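Local coordinates for Serine/threonine-protein kinase Tel1 (Chaetomium thermophilum, PDB 6SKY) that probably acts as a DNA damage sensor, phosphorylating serine or threonine in [ST]-Q motifs to activate checkpoint signalling, at residues 2050-2055 with 2095-2100; 2091-2096 with 2135-2140. One frame throughout, in Å; residues are numbered along the deposited sequence.

Contact 1. Residues 2050-2055 with 2095-2100; sequences QELDTV and DILNVR
Leu2097 and Leu2052 show how two successive helices can be joined by a few branched aliphatic side chains. Leu2097, on the segment 2095-2100, has more of its surface buried here than any other residue of the two segments, and its methyls divide the work. CD1 reaches Val2055, meeting CG1 of that residue at 3.6 Å, while CD2 of Leu2097 lies 3.9 Å from CD1 of Leu2052. Its CG stands opposite its own carbonyl carbon (chi1 -79°), and the fork beyond it opens onto both partners.

Leu2052 begins the first turn of helix 2052-2070, directly after Glu2051 at the N-cap position. The two leucines lie alongside one another, pointing opposite ways. While CD1 of Leu2052 packs on the leucine methyl, its CD2 comes to 3.4 Å from the backbone O of Leu2097, so that the same side chain touches both the apolar fork and the main chain. Val2055, almost one turn further on, gives less surface to the contact than Leu2052, though it is buried in the structure as a whole; it meets Leu2097 roughly perpendicularly. The CA atoms of Leu2052 and Leu2097 approach to 7.7 Å, a spacing bridged by the side chains.

Successive in the chain, the two helices form an antiparallel hairpin within the FAT domain, whose sequence family belongs to the TPR clan. Met2046 of the preceding helix 2035-2047 packs on both Val2055 and Leu2097, Leu2147 from a loop touches Leu2052, and Arg2056 of helix 2052-2070 hydrogen-bonds OD1 of Asn2098.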
loop_
_atom_site.group_PDB
_atom_site.type_symbol
_atom_site.label_atom_id
_atom_site.label_comp_id
_atom_site.label_asym_id
_atom_site.label_seq_id
_atom_site.Cartn_x
_atom_site.Cartn_y
_atom_site.Cartn_z
ATOM N N GLN A 2050 48.088 14.710 8.024
ATOM C CA GLN A 2050 49.069 13.847 7.389
ATOM C C GLN A 2050 49.694 12.860 8.356
ATOM O O GLN A 2050 50.535 12.058 7.945
ATOM C CB GLN A 2050 50.168 14.681 6.727
ATOM C CG GLN A 2050 49.663 15.668 5.699
ATOM C CD GLN A 2050 49.224 16.971 6.324
ATOM O OE1 GLN A 2050 49.449 17.207 7.509
ATOM N NE2 GLN A 2050 48.594 17.824 5.530
ATOM N N GLU A 2051 49.308 12.893 9.622
ATOM C CA GLU A 2051 49.857 12.000 10.626
ATOM C C GLU A 2051 48.729 11.395 11.440
ATOM O O GLU A 2051 47.801 12.096 11.849
ATOM C CB GLU A 2051 50.831 12.740 11.546
ATOM C CG GLU A 2051 52.243 12.848 11.007
ATOM C CD GLU A 2051 53.089 11.646 11.372
ATOM O OE1 GLU A 2051 52.550 10.712 12.000
ATOM O OE2 GLU A 2051 54.292 11.637 11.039
ATOM N N LEU A 2052 48.829 10.092 11.688
ATOM C CA LEU A 2052 47.821 9.386 12.466
ATOM C C LEU A 2052 47.713 9.907 13.892
ATOM O O LEU A 2052 46.676 9.717 14.537
ATOM C CB LEU A 2052 48.156 7.901 12.476
ATOM C CG LEU A 2052 46.992 6.936 12.559
ATOM C CD1 LEU A 2052 46.044 7.220 11.426
ATOM C CD2 LEU A 2052 47.514 5.524 12.483
ATOM N N ASP A 2053 48.750 10.573 14.394
ATOM C CA ASP A 2053 48.749 11.021 15.780
ATOM C C ASP A 2053 47.796 12.185 15.997
ATOM O O ASP A 2053 47.137 12.258 17.039
ATOM C CB ASP A 2053 50.165 11.403 16.179
ATOM C CG ASP A 2053 51.189 10.405 15.682
ATOM O OD1 ASP A 2053 51.167 9.247 16.146
ATOM O OD2 ASP A 2053 52.001 10.771 14.808
ATOM N N THR A 2054 47.700 13.092 15.027
ATOM C CA THR A 2054 46.722 14.168 15.116
ATOM C C THR A 2054 45.302 13.618 15.138
ATOM O O THR A 2054 44.443 14.099 15.893
ATOM C CB THR A 2054 46.899 15.121 13.939
ATOM O OG1 THR A 2054 48.293 15.317 13.689
ATOM C CG2 THR A 2054 46.250 16.452 14.237
ATOM N N VAL A 2055 45.038 12.600 14.323
ATOM C CA VAL A 2055 43.702 12.034 14.267
ATOM C C VAL A 2055 43.378 11.311 15.564
ATOM O O VAL A 2055 42.256 11.404 16.074
ATOM C CB VAL A 2055 43.568 11.111 13.047
ATOM C CG1 VAL A 2055 42.122 10.848 12.760
ATOM C CG2 VAL A 2055 44.229 11.736 11.854
ATOM N N ASP A 2095 39.204 2.052 16.190
ATOM C CA ASP A 2095 39.592 0.669 15.931
ATOM C C ASP A 2095 40.177 0.506 14.540
ATOM O O ASP A 2095 41.213 -0.137 14.369
ATOM C CB ASP A 2095 38.401 -0.265 16.110
ATOM C CG ASP A 2095 38.177 -0.651 17.547
ATOM O OD1 ASP A 2095 38.905 -0.141 18.421
ATOM O OD2 ASP A 2095 37.270 -1.468 17.807
ATOM N N ILE A 2096 39.522 1.061 13.520
ATOM C CA ILE A 2096 40.095 0.881 12.187
ATOM C C ILE A 2096 41.311 1.764 11.948
ATOM O O ILE A 2096 42.124 1.445 11.077
ATOM C CB ILE A 2096 39.101 1.120 11.040
ATOM C CG1 ILE A 2096 38.640 2.562 11.033
ATOM C CG2 ILE A 2096 37.941 0.166 11.123
ATOM C CD1 ILE A 2096 39.182 3.350 9.900
ATOM N N LEU A 2097 41.471 2.865 12.679
ATOM C CA LEU A 2097 42.684 3.658 12.509
ATOM C C LEU A 2097 43.923 2.911 12.982
ATOM O O LEU A 2097 45.038 3.251 12.580
ATOM C CB LEU A 2097 42.573 4.979 13.257
ATOM C CG LEU A 2097 41.753 6.077 12.600
ATOM C CD1 LEU A 2097 41.806 7.313 13.450
ATOM C CD2 LEU A 2097 42.277 6.358 11.221
ATOM N N ASN A 2098 43.753 1.896 13.821
ATOM C CA ASN A 2098 44.863 1.244 14.495
ATOM C C ASN A 2098 45.171 -0.138 13.944
ATOM O O ASN A 2098 45.908 -0.892 14.581
ATOM C CB ASN A 2098 44.578 1.144 15.990
ATOM C CG ASN A 2098 44.670 2.469 16.686
ATOM O OD1 ASN A 2098 45.443 3.335 16.296
ATOM N ND2 ASN A 2098 43.883 2.637 17.729
ATOM N N VAL A 2099 44.631 -0.497 12.795
ATOM C CA VAL A 2099 44.953 -1.793 12.217
ATOM C C VAL A 2099 46.359 -1.744 11.645
ATOM O O VAL A 2099 46.797 -0.734 11.087
ATOM C CB VAL A 2099 43.926 -2.210 11.149
ATOM C CG1 VAL A 2099 42.584 -2.446 11.780
ATOM C CG2 VAL A 2099 43.824 -1.163 10.093
ATOM N N ARG A 2100 47.083 -2.848 11.797
ATOM C CA ARG A 2100 48.464 -2.930 11.362
ATOM C C ARG A 2100 48.712 -3.948 10.263
ATOM O O ARG A 2100 49.719 -3.828 9.563
ATOM C CB ARG A 2100 49.376 -3.254 12.555
ATOM C CG ARG A 2100 49.547 -2.095 13.514
ATOM C CD ARG A 2100 49.930 -2.544 14.914
ATOM N NE ARG A 2100 48.834 -3.227 15.594
ATOM C CZ ARG A 2100 48.772 -3.426 16.907
ATOM N NH1 ARG A 2100 47.737 -4.061 17.436
ATOM N NH2 ARG A 2100 49.743 -2.986 17.694
#

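Contact 2. Residues 2091-2096 with 2135-2140; sequences TELDDI and ETTLSM
Thr2137 projects from helix 2124-2143 toward helix 2077-2097, and its methyl touches both Leu2093 and Ile2096, residues three apart on the facing helix. CG2 of Thr2137 lies 3.5 Å from CG1 of Ile2096 and 3.6 Å from CD1 of the same isoleucine, so the methyl sits against the outer arm of that side chain. Leu2093 approaches differently: its first bond does not point at the other helix, and only its end turns in, bringing CD1 to 3.9 Å from CG2 of Thr2137. Both aliphatic chains are inclined to the threonine rather than aligned with it.

The rotation of Thr2137 separates its two branches. With chi1 at -65°, CG2 points opposite the backbone N and into the apolar contact, whereas OG1 is hydrogen-bonded to Tyr2043 OH and to the backbone O of Cys2133, one turn earlier. The backbones come close here, 6.0 Å between the CA atoms of Leu2093 and Thr2137.

This is helix-to-helix packing inside the FAT solenoid. Helix 2035-2047 lines one flank, Tyr2043 and Met2046 touching Leu2093, while helix 2154-2174 packs against Leu2138 through Val2160.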
loop_
_atom_site.group_PDB
_atom_site.type_symbol
_atom_site.label_atom_id
_atom_site.label_comp_id
_atom_site.label_asym_id
_atom_site.label_seq_id
_atom_site.Cartn_x
_atom_site.Cartn_y
_atom_site.Cartn_z
ATOM N N THR A 2091 34.604 5.001 18.765
ATOM C CA THR A 2091 35.363 3.797 19.078
ATOM C C THR A 2091 35.626 2.953 17.837
ATOM O O THR A 2091 36.719 2.409 17.680
ATOM C CB THR A 2091 34.631 2.990 20.143
ATOM O OG1 THR A 2091 34.481 3.795 21.310
ATOM C CG2 THR A 2091 35.408 1.775 20.510
ATOM N N GLU A 2092 34.650 2.836 16.933
ATOM C CA GLU A 2092 34.905 2.088 15.698
ATOM C C GLU A 2092 35.918 2.802 14.810
ATOM O O GLU A 2092 36.769 2.159 14.179
ATOM C CB GLU A 2092 33.604 1.850 14.938
ATOM C CG GLU A 2092 32.672 0.845 15.607
ATOM C CD GLU A 2092 31.316 0.729 14.923
ATOM O OE1 GLU A 2092 30.804 1.755 14.423
ATOM O OE2 GLU A 2092 30.761 -0.390 14.890
ATOM N N LEU A 2093 35.835 4.129 14.741
ATOM C CA LEU A 2093 36.861 4.903 14.049
ATOM C C LEU A 2093 38.243 4.611 14.614
ATOM O O LEU A 2093 39.185 4.321 13.869
ATOM C CB LEU A 2093 36.536 6.390 14.155
ATOM C CG LEU A 2093 37.506 7.406 13.573
ATOM C CD1 LEU A 2093 37.875 7.038 12.181
ATOM C CD2 LEU A 2093 36.878 8.762 13.584
ATOM N N ASP A 2094 38.384 4.691 15.936
ATOM C CA ASP A 2094 39.670 4.420 16.562
ATOM C C ASP A 2094 40.134 2.999 16.292
ATOM O O ASP A 2094 41.336 2.744 16.188
ATOM C CB ASP A 2094 39.572 4.662 18.061
ATOM C CG ASP A 2094 40.884 5.090 18.670
ATOM O OD1 ASP A 2094 41.939 4.870 18.042
ATOM O OD2 ASP A 2094 40.860 5.650 19.783
ATOM N N ASP A 2095 39.204 2.052 16.190
ATOM C CA ASP A 2095 39.592 0.669 15.931
ATOM C C ASP A 2095 40.177 0.506 14.540
ATOM O O ASP A 2095 41.213 -0.137 14.369
ATOM C CB ASP A 2095 38.401 -0.265 16.110
ATOM C CG ASP A 2095 38.177 -0.651 17.547
ATOM O OD1 ASP A 2095 38.905 -0.141 18.421
ATOM O OD2 ASP A 2095 37.270 -1.468 17.807
ATOM N N ILE A 2096 39.522 1.061 13.520
ATOM C CA ILE A 2096 40.095 0.881 12.187
ATOM C C ILE A 2096 41.311 1.764 11.948
ATOM O O ILE A 2096 42.124 1.445 11.077
ATOM C CB ILE A 2096 39.101 1.120 11.040
ATOM C CG1 ILE A 2096 38.640 2.562 11.033
ATOM C CG2 ILE A 2096 37.941 0.166 11.123
ATOM C CD1 ILE A 2096 39.182 3.350 9.900
ATOM N N GLU A 2135 29.766 3.738 7.802
ATOM C CA GLU A 2135 29.957 3.961 6.374
ATOM C C GLU A 2135 30.932 5.100 6.114
ATOM O O GLU A 2135 31.832 4.986 5.270
ATOM C CB GLU A 2135 28.614 4.254 5.731
ATOM C CG GLU A 2135 28.663 4.470 4.260
ATOM C CD GLU A 2135 27.528 5.337 3.800
ATOM O OE1 GLU A 2135 26.997 6.091 4.639
ATOM O OE2 GLU A 2135 27.159 5.268 2.609
ATOM N N THR A 2136 30.754 6.217 6.821
ATOM C CA THR A 2136 31.689 7.333 6.678
ATOM C C THR A 2136 33.109 6.921 7.039
ATOM O O THR A 2136 34.063 7.269 6.338
ATOM C CB THR A 2136 31.257 8.505 7.542
ATOM O OG1 THR A 2136 29.925 8.878 7.196
ATOM C CG2 THR A 2136 32.148 9.671 7.305
ATOM N N THR A 2137 33.267 6.180 8.131
ATOM C CA THR A 2137 34.587 5.731 8.552
ATOM C C THR A 2137 35.263 4.900 7.474
ATOM O O THR A 2137 36.428 5.129 7.139
ATOM C CB THR A 2137 34.464 4.932 9.843
ATOM O OG1 THR A 2137 33.997 5.788 10.884
ATOM C CG2 THR A 2137 35.774 4.378 10.239
ATOM N N LEU A 2138 34.544 3.926 6.919
ATOM C CA LEU A 2138 35.159 3.029 5.948
ATOM C C LEU A 2138 35.512 3.752 4.655
ATOM O O LEU A 2138 36.578 3.509 4.075
ATOM C CB LEU A 2138 34.243 1.841 5.678
ATOM C CG LEU A 2138 34.169 0.801 6.794
ATOM C CD1 LEU A 2138 33.224 -0.298 6.424
ATOM C CD2 LEU A 2138 35.530 0.241 7.080
ATOM N N SER A 2139 34.664 4.676 4.206
ATOM C CA SER A 2139 34.992 5.392 2.976
ATOM C C SER A 2139 36.164 6.342 3.178
ATOM O O SER A 2139 37.068 6.405 2.335
ATOM C CB SER A 2139 33.777 6.147 2.461
ATOM O OG SER A 2139 33.617 7.366 3.139
ATOM N N MET A 2140 36.179 7.082 4.291
ATOM C CA MET A 2140 37.301 7.973 4.565
ATOM C C MET A 2140 38.606 7.207 4.674
ATOM O O MET A 2140 39.640 7.661 4.181
ATOM C CB MET A 2140 37.051 8.760 5.843
ATOM C CG MET A 2140 36.067 9.881 5.696
ATOM S SD MET A 2140 36.698 11.203 4.672
ATOM C CE MET A 2140 38.228 11.529 5.509
#

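How the contacts relate
Helix 2077-2097 serves both contacts, and their centres lie only 10 Å apart. Contact 1 uses Leu2097 to pack against the start of helix 2052-2070; contact 2 uses the turn just before, to reach helix 2124-2143, with helix 2102-2119 between them in the sequence. The adjacent residues Ile2096 and Leu2097 thus serve different neighbours. Met2046 of helix 2035-2047 touches residues of both contacts. Their centres are about 38 Å and 30 Å, respectively, from the centre of the chain. Both belong to the FAT scaffold, away from the magnesium and nucleotide-analogue sites of the kinase domain.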